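Local coordinates for MutT/nudix family protein (Enterococcus faecalis, PDB 2FML), which is of unknown function but, as a Nudix-family protein with a predicted NrtR-type winged-helix domain, may bind or hydrolyse a nucleoside-diphosphate-linked compound and may bind DNA, at residues A[38-46]-A[74-85]; A[101-112]-A[124-132]. One frame throughout, in Å; residues are numbered along the deposited sequence.

Contact 1. Residues A[38-46]-A[74-85]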
loop_
_atom_site.group_PDB
_atom_site.type_symbol
_atom_site.label_atom_id
_atom_site.label_comp_id
_atom_site.label_asym_id
_atom_site.label_seq_id
_atom_site.Cartn_x
_atom_site.Cartn_y
_atom_site.Cartn_z
ATOM N N PRO A 38 -14.280 8.183 8.206
ATOM C CA PRO A 38 -13.727 7.241 9.184
ATOM C C PRO A 38 -12.744 7.902 10.154
ATOM O O PRO A 38 -12.225 9.011 9.864
ATOM C CB PRO A 38 -12.996 6.232 8.305
ATOM C CG PRO A 38 -12.512 7.071 7.098
ATOM C CD PRO A 38 -13.541 8.147 6.911
ATOM N N SER A 39 -12.491 7.238 11.303
ATOM C CA SER A 39 -11.259 7.474 12.057
ATOM C C SER A 39 -10.135 6.801 11.314
ATOM O O SER A 39 -10.290 5.726 10.667
ATOM C CB SER A 39 -11.349 6.994 13.506
ATOM O OG SER A 39 -12.440 7.645 14.140
ATOM N N LEU A 40 -8.991 7.460 11.344
ATOM C CA LEU A 40 -7.800 6.993 10.660
ATOM C C LEU A 40 -6.750 6.581 11.688
ATOM O O LEU A 40 -6.350 7.365 12.544
ATOM C CB LEU A 40 -7.199 8.100 9.757
ATOM C CG LEU A 40 -5.995 7.613 8.840
ATOM C CD1 LEU A 40 -6.613 6.667 7.830
ATOM C CD2 LEU A 40 -5.367 8.796 8.137
ATOM N N THR A 41 -6.276 5.342 11.578
ATOM C CA THR A 41 -5.257 4.884 12.487
ATOM C C THR A 41 -4.093 4.325 11.685
ATOM O O THR A 41 -4.137 4.273 10.428
ATOM C CB THR A 41 -5.771 3.763 13.462
ATOM O OG1 THR A 41 -6.268 2.679 12.703
ATOM C CG2 THR A 41 -6.867 4.217 14.388
ATOM N N VAL A 42 -3.015 4.029 12.432
ATOM C CA VAL A 42 -1.783 3.452 11.924
ATOM C C VAL A 42 -1.477 2.297 12.872
ATOM O O VAL A 42 -1.771 2.380 14.052
ATOM C CB VAL A 42 -0.556 4.485 11.910
ATOM C CG1 VAL A 42 -0.709 5.472 10.813
ATOM C CG2 VAL A 42 -0.398 5.209 13.267
ATOM N N ASP A 43 -0.853 1.255 12.359
ATOM C CA ASP A 43 -0.390 0.161 13.171
ATOM C C ASP A 43 0.982 -0.216 12.622
ATOM O O ASP A 43 1.268 -0.080 11.387
ATOM C CB ASP A 43 -1.348 -1.050 13.032
ATOM C CG ASP A 43 -2.588 -0.909 13.916
ATOM O OD1 ASP A 43 -2.457 -1.098 15.154
ATOM O OD2 ASP A 43 -3.688 -0.566 13.388
HETATM N N MSE A 44 1.825 -0.737 13.507
HETATM C CA MSE A 44 3.219 -0.945 13.168
HETATM C C MSE A 44 3.636 -2.363 13.436
HETATM O O MSE A 44 3.425 -2.863 14.543
HETATM C CB MSE A 44 4.061 0.043 13.954
HETATM C CG MSE A 44 5.522 -0.198 13.939
HETATM SE SE MSE A 44 6.387 0.280 12.197
HETATM C CE MSE A 44 6.722 -1.359 11.758
ATOM N N VAL A 45 4.211 -3.017 12.404
ATOM C CA VAL A 45 4.775 -4.374 12.577
ATOM C C VAL A 45 6.283 -4.253 12.666
ATOM O O VAL A 45 6.926 -3.949 11.682
ATOM C CB VAL A 45 4.377 -5.374 11.482
ATOM C CG1 VAL A 45 5.031 -6.748 11.780
ATOM C CG2 VAL A 45 2.807 -5.513 11.343
ATOM N N LEU A 46 6.817 -4.426 13.877
ATOM C CA LEU A 46 8.247 -4.357 14.156
ATOM C C LEU A 46 8.809 -5.751 14.283
ATOM O O LEU A 46 8.384 -6.515 15.126
ATOM C CB LEU A 46 8.536 -3.574 15.459
ATOM C CG LEU A 46 8.136 -2.106 15.509
ATOM C CD1 LEU A 46 8.531 -1.578 16.876
ATOM C CD2 LEU A 46 8.908 -1.351 14.454
ATOM N N LEU A 74 -0.889 -5.224 17.837
ATOM C CA LEU A 74 0.189 -4.294 17.374
ATOM C C LEU A 74 0.101 -2.940 18.051
ATOM O O LEU A 74 -1.006 -2.476 18.420
ATOM C CB LEU A 74 0.215 -4.117 15.832
ATOM C CG LEU A 74 0.265 -5.451 15.031
ATOM C CD1 LEU A 74 -0.200 -5.267 13.577
ATOM C CD2 LEU A 74 1.687 -6.123 15.068
ATOM N N PRO A 75 1.255 -2.273 18.216
ATOM C CA PRO A 75 1.202 -0.891 18.668
ATOM C C PRO A 75 0.598 -0.038 17.533
ATOM O O PRO A 75 0.832 -0.331 16.388
ATOM C CB PRO A 75 2.677 -0.536 18.865
ATOM C CG PRO A 75 3.425 -1.498 18.005
ATOM C CD PRO A 75 2.631 -2.754 17.989
ATOM N N GLY A 76 -0.214 0.973 17.840
ATOM C CA GLY A 76 -0.713 1.880 16.798
ATOM C C GLY A 76 -1.670 2.886 17.405
ATOM O O GLY A 76 -1.863 2.905 18.602
ATOM N N GLY A 77 -2.297 3.715 16.597
ATOM C CA GLY A 77 -3.144 4.731 17.169
ATOM C C GLY A 77 -3.663 5.663 16.128
ATOM O O GLY A 77 -3.481 5.443 14.939
ATOM N N PHE A 78 -4.327 6.696 16.596
ATOM C CA PHE A 78 -5.043 7.658 15.772
ATOM C C PHE A 78 -4.094 8.656 15.120
ATOM O O PHE A 78 -3.223 9.209 15.753
ATOM C CB PHE A 78 -6.133 8.350 16.626
ATOM C CG PHE A 78 -7.291 7.446 16.902
ATOM C CD1 PHE A 78 -8.381 7.388 16.016
ATOM C CD2 PHE A 78 -7.280 6.579 17.992
ATOM C CE1 PHE A 78 -9.490 6.482 16.209
ATOM C CE2 PHE A 78 -8.377 5.668 18.209
ATOM C CZ PHE A 78 -9.486 5.629 17.286
ATOM N N VAL A 79 -4.263 8.863 13.823
ATOM C CA VAL A 79 -3.537 9.942 13.206
ATOM C C VAL A 79 -4.207 11.283 13.448
ATOM O O VAL A 79 -5.421 11.403 13.305
ATOM C CB VAL A 79 -3.034 9.698 11.730
ATOM C CG1 VAL A 79 -3.052 8.205 11.209
ATOM C CG2 VAL A 79 -3.382 10.807 10.757
ATOM N N ASN A 80 -3.386 12.280 13.760
ATOM C CA ASN A 80 -3.833 13.649 13.972
ATOM C C ASN A 80 -3.912 14.386 12.618
ATOM O O ASN A 80 -3.058 14.157 11.721
ATOM C CB ASN A 80 -2.770 14.373 14.829
ATOM C CG ASN A 80 -2.661 13.829 16.282
ATOM O OD1 ASN A 80 -1.643 14.073 16.936
ATOM N ND2 ASN A 80 -3.695 13.180 16.792
ATOM N N ARG A 81 -4.895 15.294 12.496
ATOM C CA ARG A 81 -5.075 16.133 11.283
ATOM C C ARG A 81 -3.801 16.797 10.658
ATOM O O ARG A 81 -3.682 16.909 9.430
ATOM C CB ARG A 81 -6.154 17.217 11.520
ATOM C CG ARG A 81 -6.727 17.799 10.218
ATOM C CD ARG A 81 -5.978 19.028 9.914
ATOM N NE ARG A 81 -6.373 19.677 8.671
ATOM C CZ ARG A 81 -5.895 19.415 7.458
ATOM N NH1 ARG A 81 -4.988 18.440 7.221
ATOM N NH2 ARG A 81 -6.371 20.148 6.464
ATOM N N ASN A 82 -2.881 17.237 11.494
ATOM C CA ASN A 82 -1.669 17.889 11.010
ATOM C C ASN A 82 -0.433 16.944 10.750
ATOM O O ASN A 82 0.702 17.414 10.719
ATOM C CB ASN A 82 -1.296 19.055 11.965
ATOM C CG ASN A 82 -0.730 18.545 13.325
ATOM O OD1 ASN A 82 -0.645 17.314 13.558
ATOM N ND2 ASN A 82 -0.336 19.483 14.222
ATOM N N GLU A 83 -0.676 15.643 10.563
ATOM C CA GLU A 83 0.353 14.605 10.494
ATOM C C GLU A 83 0.042 13.668 9.302
ATOM O O GLU A 83 -1.104 13.294 9.105
ATOM C CB GLU A 83 0.129 13.625 11.646
ATOM C CG GLU A 83 0.864 13.878 12.886
ATOM C CD GLU A 83 0.728 12.702 13.842
ATOM O OE1 GLU A 83 -0.371 12.062 13.952
ATOM O OE2 GLU A 83 1.754 12.457 14.505
ATOM N N SER A 84 1.068 13.217 8.589
ATOM C CA SER A 84 0.898 12.147 7.604
ATOM C C SER A 84 0.868 10.902 8.439
ATOM O O SER A 84 1.227 10.951 9.631
ATOM C CB SER A 84 2.084 12.123 6.652
ATOM O OG SER A 84 3.230 11.894 7.422
ATOM N N THR A 85 0.453 9.790 7.814
ATOM C CA THR A 85 0.467 8.512 8.475
ATOM C C THR A 85 1.875 8.078 8.858
ATOM O O THR A 85 2.038 7.451 9.905
ATOM C CB THR A 85 -0.257 7.388 7.688
ATOM O OG1 THR A 85 0.373 7.174 6.418
ATOM C CG2 THR A 85 -1.766 7.680 7.528
#
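Thr41 and Phe78 face each other as a non-hydrogen-bonded antiparallel pair, and their side chains lie side by side. The CG2 methyl of Thr41 sits over the centre of the Phe78 ring, 3.9 Å from the centroid, in a CH-pi contact. Ser39 comes at the same ring from its edge, with CB in the ring plane and 3.3 Å from Phe78 CE1. Thr41 OG1 stands between the backbone N and the carbonyl carbon (chi1 57°), which leaves CG2 anti to that carbon and over the ring, while OG1 hydrogen-bonds to Thr125 on the next strand. On the other side of the sheet, Val42 CG1 meets Val79 CG1 at 3.6 Å, the two side chains crossing at about a right angle, while Leu40 packs its CG against the same Val79 methyl and its CD2 against Thr85 CG2.

The backbone holds these groups in place. Val42 and Gly77 exchange two hydrogen bonds, Met44 N binds Pro75 O, and Val79 N reaches Leu40 O at 2.9 Å. Gly76 has no side chain, and Gly76 CA lies 4.0 Å from Asp43 CA. Further out, Asp43 OD2 is bound by Thr125 OG1 and a glycerol, and Glu96 OE1 of helix 85-97 takes the N-H of Gly76. Beyond Val79 the chain turns: Asn80 N donates to Glu83 OE1, which also forms a salt bridge with Arg91, and Ser84 caps helix 85-97. From Gly77, near the strand's end, into helix 85-97, the sequence matches the Nudix box, the loop-helix-loop motif of the Nudix fold.

Contact 2. Residues A[101-112]-A[124-132]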
loop_
_atom_site.group_PDB
_atom_site.type_symbol
_atom_site.label_atom_id
_atom_site.label_comp_id
_atom_site.label_asym_id
_atom_site.label_seq_id
_atom_site.Cartn_x
_atom_site.Cartn_y
_atom_site.Cartn_z
ATOM N N ILE A 101 12.499 4.804 15.534
ATOM C CA ILE A 101 12.840 4.456 14.140
ATOM C C ILE A 101 12.794 5.739 13.303
ATOM O O ILE A 101 12.049 6.650 13.648
ATOM C CB ILE A 101 11.852 3.449 13.522
ATOM C CG1 ILE A 101 10.480 3.573 14.147
ATOM C CG2 ILE A 101 12.229 2.032 13.837
ATOM C CD1 ILE A 101 9.768 2.292 14.105
ATOM N N SER A 102 13.565 5.811 12.216
ATOM C CA SER A 102 13.466 6.917 11.238
ATOM C C SER A 102 12.621 6.529 10.020
ATOM O O SER A 102 12.406 5.338 9.763
ATOM C CB SER A 102 14.862 7.379 10.794
ATOM O OG SER A 102 15.445 6.383 9.972
ATOM N N GLN A 103 12.132 7.534 9.289
ATOM C CA GLN A 103 11.208 7.326 8.161
ATOM C C GLN A 103 11.770 6.439 7.084
ATOM O O GLN A 103 11.039 5.631 6.501
ATOM C CB GLN A 103 10.802 8.653 7.501
ATOM C CG GLN A 103 9.562 8.506 6.564
ATOM C CD GLN A 103 8.585 9.726 6.610
ATOM O OE1 GLN A 103 8.215 10.235 7.695
ATOM N NE2 GLN A 103 8.149 10.170 5.415
ATOM N N GLU A 104 13.071 6.617 6.823
ATOM C CA GLU A 104 13.781 5.966 5.757
ATOM C C GLU A 104 13.791 4.474 6.027
ATOM O O GLU A 104 13.987 3.697 5.099
ATOM C CB GLU A 104 15.221 6.500 5.643
ATOM C CG GLU A 104 15.546 7.785 6.436
ATOM C CD GLU A 104 15.121 9.106 5.734
ATOM O OE1 GLU A 104 16.020 9.835 5.197
ATOM O OE2 GLU A 104 13.901 9.436 5.748
ATOM N N ASN A 105 13.553 4.081 7.284
ATOM C CA ASN A 105 13.565 2.660 7.713
ATOM C C ASN A 105 12.212 1.929 7.932
ATOM O O ASN A 105 12.142 0.764 8.380
ATOM C CB ASN A 105 14.472 2.519 8.914
ATOM C CG ASN A 105 15.927 2.779 8.554
ATOM O OD1 ASN A 105 16.649 1.857 8.190
ATOM N ND2 ASN A 105 16.337 4.042 8.579
ATOM N N ILE A 106 11.136 2.606 7.569
ATOM C CA ILE A 106 9.836 1.991 7.598
ATOM C C ILE A 106 9.336 1.828 6.159
ATOM O O ILE A 106 9.734 2.590 5.283
ATOM C CB ILE A 106 8.830 2.764 8.490
ATOM C CG1 ILE A 106 8.544 4.168 7.910
ATOM C CG2 ILE A 106 9.371 2.800 9.887
ATOM C CD1 ILE A 106 7.345 4.961 8.596
ATOM N N GLU A 107 8.480 0.833 5.933
ATOM C CA GLU A 107 7.766 0.792 4.689
ATOM C C GLU A 107 6.262 0.664 4.945
ATOM O O GLU A 107 5.841 -0.077 5.818
ATOM C CB GLU A 107 8.287 -0.357 3.766
ATOM C CG GLU A 107 7.917 -1.813 4.237
ATOM C CD GLU A 107 8.690 -2.930 3.437
ATOM O OE1 GLU A 107 9.923 -3.093 3.684
ATOM O OE2 GLU A 107 8.060 -3.616 2.572
ATOM N N GLN A 108 5.466 1.336 4.132
ATOM C CA GLN A 108 4.030 1.162 4.233
ATOM C C GLN A 108 3.653 -0.263 3.811
ATOM O O GLN A 108 4.192 -0.789 2.844
ATOM C CB GLN A 108 3.302 2.214 3.418
ATOM C CG GLN A 108 1.998 2.529 3.962
ATOM C CD GLN A 108 1.336 3.593 3.164
ATOM O OE1 GLN A 108 1.452 4.815 3.447
ATOM N NE2 GLN A 108 0.566 3.157 2.202
ATOM N N LEU A 109 2.800 -0.939 4.585
ATOM C CA LEU A 109 2.566 -2.335 4.278
ATOM C C LEU A 109 1.231 -2.500 3.488
ATOM O O LEU A 109 1.201 -3.036 2.360
ATOM C CB LEU A 109 2.598 -3.163 5.578
ATOM C CG LEU A 109 2.094 -4.622 5.591
ATOM C CD1 LEU A 109 2.903 -5.526 4.688
ATOM C CD2 LEU A 109 2.037 -5.153 7.027
ATOM N N HIS A 110 0.134 -2.052 4.096
ATOM C CA HIS A 110 -1.180 -2.260 3.560
ATOM C C HIS A 110 -2.189 -1.443 4.405
ATOM O O HIS A 110 -1.964 -1.232 5.626
ATOM C CB HIS A 110 -1.526 -3.746 3.562
ATOM C CG HIS A 110 -2.832 -4.056 2.897
ATOM N ND1 HIS A 110 -2.965 -4.265 1.530
ATOM C CD2 HIS A 110 -4.070 -4.209 3.422
ATOM C CE1 HIS A 110 -4.236 -4.524 1.253
ATOM N NE2 HIS A 110 -4.925 -4.490 2.387
ATOM N N SER A 111 -3.267 -0.964 3.761
ATOM C CA SER A 111 -4.349 -0.318 4.466
ATOM C C SER A 111 -5.521 -1.277 4.534
ATOM O O SER A 111 -5.956 -1.777 3.513
ATOM C CB SER A 111 -4.808 0.976 3.828
ATOM O OG SER A 111 -3.647 1.657 3.447
ATOM N N PHE A 112 -6.050 -1.401 5.755
ATOM C CA PHE A 112 -7.170 -2.254 6.108
ATOM C C PHE A 112 -8.377 -1.435 6.418
ATOM O O PHE A 112 -8.305 -0.484 7.212
ATOM C CB PHE A 112 -6.741 -3.066 7.324
ATOM C CG PHE A 112 -5.644 -4.044 6.994
ATOM C CD1 PHE A 112 -5.951 -5.339 6.579
ATOM C CD2 PHE A 112 -4.315 -3.662 7.148
ATOM C CE1 PHE A 112 -4.916 -6.224 6.262
ATOM C CE2 PHE A 112 -3.304 -4.528 6.837
ATOM C CZ PHE A 112 -3.588 -5.784 6.374
ATOM N N VAL A 124 -10.217 3.111 9.782
ATOM C CA VAL A 124 -9.326 2.591 8.716
ATOM C C VAL A 124 -7.878 2.732 9.208
ATOM O O VAL A 124 -7.482 3.745 9.766
ATOM C CB VAL A 124 -9.563 3.338 7.330
ATOM C CG1 VAL A 124 -8.567 2.852 6.151
ATOM C CG2 VAL A 124 -10.991 3.116 6.898
ATOM N N THR A 125 -7.095 1.687 8.974
ATOM C CA THR A 125 -5.752 1.692 9.410
ATOM C C THR A 125 -4.730 1.586 8.246
ATOM O O THR A 125 -4.925 0.888 7.302
ATOM C CB THR A 125 -5.593 0.649 10.514
ATOM O OG1 THR A 125 -4.512 1.021 11.367
ATOM C CG2 THR A 125 -5.325 -0.787 9.947
ATOM N N VAL A 126 -3.655 2.336 8.322
ATOM C CA VAL A 126 -2.589 2.197 7.409
ATOM C C VAL A 126 -1.518 1.480 8.222
ATOM O O VAL A 126 -1.020 1.980 9.210
ATOM C CB VAL A 126 -2.113 3.536 6.879
ATOM C CG1 VAL A 126 -0.978 3.355 5.947
ATOM C CG2 VAL A 126 -3.230 4.258 6.239
ATOM N N SER A 127 -1.244 0.258 7.862
ATOM C CA SER A 127 -0.190 -0.452 8.557
ATOM C C SER A 127 1.211 -0.249 7.893
ATOM O O SER A 127 1.326 -0.019 6.709
ATOM C CB SER A 127 -0.540 -1.944 8.701
ATOM O OG SER A 127 -0.501 -2.602 7.441
ATOM N N TYR A 128 2.228 -0.356 8.731
ATOM C CA TYR A 128 3.625 -0.252 8.376
ATOM C C TYR A 128 4.430 -1.451 8.889
ATOM O O TYR A 128 4.039 -2.093 9.840
ATOM C CB TYR A 128 4.218 1.056 8.934
ATOM C CG TYR A 128 3.749 2.269 8.190
ATOM C CD1 TYR A 128 4.582 2.895 7.274
ATOM C CD2 TYR A 128 2.464 2.845 8.470
ATOM C CE1 TYR A 128 4.169 4.071 6.622
ATOM C CE2 TYR A 128 2.044 3.989 7.853
ATOM C CZ TYR A 128 2.870 4.570 6.897
ATOM O OH TYR A 128 2.421 5.656 6.247
ATOM N N LEU A 129 5.582 -1.663 8.259
ATOM C CA LEU A 129 6.526 -2.748 8.536
ATOM C C LEU A 129 7.922 -2.114 8.721
ATOM O O LEU A 129 8.308 -1.213 7.986
ATOM C CB LEU A 129 6.563 -3.693 7.335
ATOM C CG LEU A 129 7.563 -4.844 7.241
ATOM C CD1 LEU A 129 7.570 -5.684 8.573
ATOM C CD2 LEU A 129 7.150 -5.735 6.060
ATOM N N ALA A 130 8.662 -2.544 9.741
ATOM C CA ALA A 130 10.072 -2.151 9.845
ATOM C C ALA A 130 10.854 -3.275 10.450
ATOM O O ALA A 130 10.301 -4.069 11.267
ATOM C CB ALA A 130 10.232 -0.879 10.692
ATOM N N PHE A 131 12.120 -3.327 10.033
ATOM C CA PHE A 131 13.128 -4.296 10.487
ATOM C C PHE A 131 14.128 -3.533 11.301
ATOM O O PHE A 131 14.701 -2.578 10.778
ATOM C CB PHE A 131 13.873 -4.860 9.293
ATOM C CG PHE A 131 12.992 -5.342 8.210
ATOM C CD1 PHE A 131 12.152 -6.439 8.409
ATOM C CD2 PHE A 131 12.998 -4.711 6.975
ATOM C CE1 PHE A 131 11.331 -6.889 7.403
ATOM C CE2 PHE A 131 12.199 -5.172 5.948
ATOM C CZ PHE A 131 11.360 -6.261 6.167
ATOM N N ILE A 132 14.353 -3.943 12.547
ATOM C CA ILE A 132 15.118 -3.164 13.505
ATOM C C ILE A 132 15.909 -4.099 14.441
ATOM O O ILE A 132 15.837 -5.319 14.304
ATOM C CB ILE A 132 14.194 -2.162 14.309
ATOM C CG1 ILE A 132 13.143 -2.890 15.184
ATOM C CG2 ILE A 132 13.462 -1.204 13.330
ATOM C CD1 ILE A 132 12.855 -2.189 16.536
#
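Tyr128 and Gln108 pack against each other in the antiparallel hairpin formed by strands 106-112 and 124-131 of the Nudix fold. From CB outward, the tyrosine first meets backbone: CB lies 3.7 Å from Glu107 O. CG, anti to the carbonyl carbon (chi1 -73°), is near the same oxygen, and CD1 is close to both that oxygen and Gln108 CA, so the ring passes beside this CA. CE1 and CZ then come against the Gln108 side chain. Gln108 CG rests over one face, 3.9 Å from the ring centroid and offset toward the rim, in a CH-pi contact, with the amide plane nearly perpendicular to the ring. Ile106 CD1 adds an oblique contact at Tyr128 CD1, 3.7 Å away. At the tip, Tyr128 OH is hydrogen-bonded to Thr85 OG1.

Val126 CG1 flanks the glutamine, touching its CG and CD. On the other side of the sheet, Glu107 and Leu129 run alongside each other, with Glu107 CG 3.9 Å from Leu129 CB, above a pair of nearly straight backbone bonds between the same two residues. Helix 186-200 packs on this side, Ala193 meeting Leu109 and Ile189 meeting Phe112 and Ser127.

Between these regular pairs the strand carries a classic beta bulge: Leu109 and His110 both stand opposite Ser127. Leu109 N donates to Ser127 O at 2.7 Å, and past the bulge Phe112 and Thr125 resume a regular hydrogen-bonded pair. Phe112 turns its ring edge to the serine hydroxyl, with CE2 3.5 Å from Ser127 OG. The carbonyl of His110 is gripped twice by one residue, accepting Ser127 N at 2.8 Å and Ser127 OG at 2.7 Å.

Overall arrangement
Both contacts are largely buried and belong to one mixed sheet, where strands 39-50 and 123-131 run parallel as neighbours. The centre of contact 2 lies about 4 Å from the centre of the chain, against about 11 Å for contact 1, yet several of its touching residues are partly exposed. Two side-chain hydrogen bonds join the contacts, and the Met44 methyl packs on Leu129 and Ala130. Contact 1 pairs Gly76 and Gly77 with Asp43 and Val42, with aliphatic packing on one side and the Phe78 ring on the other; contact 2 accommodates a bulge fastened by a serine hydroxyl. Each also reaches the second subunit, contact 1 through Thr85 and Arg81, contact 2 through Ser111, which meets its own counterpart there.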